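PDB 6J5Y: FAA hydrolase family protein from Pseudomonas aeruginosa, which probably splits fumarylpyruvate into fumarate and pyruvate, as a hydrolase of the FAH superfamily with a metal site that here holds manganese. Local coordinates for residues I159-Q162 and R168-S171. Sequence-based numbering, arbitrary orientation.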
loop_
_atom_site.group_PDB
_atom_site.type_symbol
_atom_site.label_atom_id
_atom_site.label_comp_id
_atom_site.label_asym_id
_atom_site.label_seq_id
_atom_site.Cartn_x
_atom_site.Cartn_y
_atom_site.Cartn_z
ATOM N N ILE A 159 2.361 -12.870 -3.908
ATOM C CA ILE A 159 2.723 -11.426 -3.959
ATOM C C ILE A 159 4.232 -11.359 -4.200
ATOM O O ILE A 159 5.024 -12.045 -3.476
ATOM C CB ILE A 159 2.282 -10.695 -2.682
ATOM C CG1 ILE A 159 2.664 -9.206 -2.693
ATOM C CG2 ILE A 159 2.794 -11.416 -1.436
ATOM C CD1 ILE A 159 1.894 -8.368 -1.700
ATOM N N SER A 160 4.631 -10.590 -5.199
ATOM C CA SER A 160 6.016 -10.603 -5.721
ATOM C C SER A 160 6.409 -9.207 -6.208
ATOM O O SER A 160 5.525 -8.450 -6.716
ATOM C CB SER A 160 6.132 -11.617 -6.809
ATOM O OG SER A 160 5.462 -11.136 -7.968
ATOM N N LEU A 161 7.691 -8.891 -6.069
ATOM C CA LEU A 161 8.290 -7.640 -6.580
ATOM C C LEU A 161 9.620 -8.001 -7.215
ATOM O O LEU A 161 10.466 -8.639 -6.527
ATOM C CB LEU A 161 8.508 -6.630 -5.455
ATOM C CG LEU A 161 8.919 -5.236 -5.928
ATOM C CD1 LEU A 161 8.507 -4.199 -4.912
ATOM C CD2 LEU A 161 10.408 -5.135 -6.179
ATOM N N GLN A 162 9.798 -7.612 -8.471
ATOM C CA GLN A 162 11.104 -7.788 -9.128
ATOM C C GLN A 162 11.650 -6.408 -9.464
ATOM O O GLN A 162 10.853 -5.457 -9.696
ATOM C CB GLN A 162 11.000 -8.769 -10.294
ATOM C CG GLN A 162 10.038 -8.348 -11.387
ATOM C CD GLN A 162 10.283 -9.142 -12.644
ATOM O OE1 GLN A 162 10.745 -8.608 -13.651
ATOM N NE2 GLN A 162 10.009 -10.436 -12.564
ATOM N N ARG A 168 12.880 -9.847 -5.756
ATOM C CA ARG A 168 13.313 -9.176 -4.510
ATOM C C ARG A 168 12.337 -9.579 -3.402
ATOM O O ARG A 168 12.801 -9.913 -2.305
ATOM C CB ARG A 168 13.436 -7.676 -4.786
ATOM C CG ARG A 168 14.310 -7.337 -5.988
ATOM C CD ARG A 168 15.786 -7.702 -5.870
ATOM N NE ARG A 168 16.367 -6.997 -4.746
ATOM C CZ ARG A 168 16.882 -5.771 -4.798
ATOM N NH1 ARG A 168 17.351 -5.214 -3.697
ATOM N NH2 ARG A 168 17.010 -5.130 -5.946
ATOM N N GLN A 169 11.036 -9.614 -3.698
ATOM C CA GLN A 169 9.996 -10.072 -2.742
ATOM C C GLN A 169 9.122 -11.133 -3.403
ATOM O O GLN A 169 8.702 -10.948 -4.552
ATOM C CB GLN A 169 9.136 -8.904 -2.256
ATOM C CG GLN A 169 9.960 -7.750 -1.734
ATOM C CD GLN A 169 9.073 -6.655 -1.201
ATOM O OE1 GLN A 169 8.564 -5.828 -1.967
ATOM N NE2 GLN A 169 8.861 -6.665 0.107
ATOM N N ARG A 170 8.896 -12.219 -2.675
ATOM C CA ARG A 170 8.001 -13.331 -3.066
ATOM C C ARG A 170 7.461 -13.961 -1.786
ATOM O O ARG A 170 8.242 -14.557 -1.021
ATOM C CB ARG A 170 8.719 -14.373 -3.924
ATOM C CG ARG A 170 7.803 -15.509 -4.364
ATOM C CD ARG A 170 8.276 -16.184 -5.637
ATOM N NE ARG A 170 8.519 -15.216 -6.708
ATOM C CZ ARG A 170 7.615 -14.774 -7.596
ATOM N NH1 ARG A 170 6.366 -15.212 -7.593
ATOM N NH2 ARG A 170 7.982 -13.898 -8.512
ATOM N N SER A 171 6.175 -13.775 -1.543
ATOM C CA SER A 171 5.455 -14.351 -0.389
ATOM C C SER A 171 4.022 -14.606 -0.819
ATOM O O SER A 171 3.768 -14.628 -2.043
ATOM C CB SER A 171 5.554 -13.438 0.807
ATOM O OG SER A 171 4.810 -13.960 1.900
#
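Leu161 and Gln169 face each other across two antiparallel strands, their side chains on the same side of the sheet as those of Ile159 and Ser171. CG of Gln169 stands anti to its carbonyl carbon (chi1 -52°) and the chain runs straight on, which lays the amide beside the leucine: OE1 comes 3.4 Å from CD1 of Leu161, a van der Waals contact. The polar work of the amide is done beyond the hairpin, where OE1 accepts from Ile83 N and NE2 donates to Thr203 OG1. Thr203 lines the pyruvate pocket and Ile83 lies between the manganese ligands Glu82 and Glu84; through these bonds Gln169 probably helps position first-shell residues. Its side chain lies about 8 Å from both pyruvate and manganese. Further along this face, CG2 of Ile159 rests over the backbone carbonyl of Ser171, 3.4 Å from its O.

The strands form a beta hairpin at one edge of a five-stranded mixed sheet, strand 166-172 being outermost in this chain, with a classic bulge where Arg168 and Gln169 both oppose Leu161. Leu161 O is gripped twice, by Arg168 N at 2.8 Å and by Gln169 N at 3.0 Å, the latter lying in the carbonyl plane on a lone pair. Leu161 N donates to Gln169 O, while Ile159 and Ser171 exchange a pair of nearly straight bonds.

On the other face, Arg170 folds over Ser160. Its chain leaves with CG anti to the backbone N (chi1 -179°), then bends at chi3 (-52°), bringing the guanidinium across to the serine. CB of Ser160 sits over one face of that group, offset toward its rim, 3.4 Å from NH2 of Arg170. A salt bridge from this NH2 to Asp167 OD1 helps hold the guanidinium there.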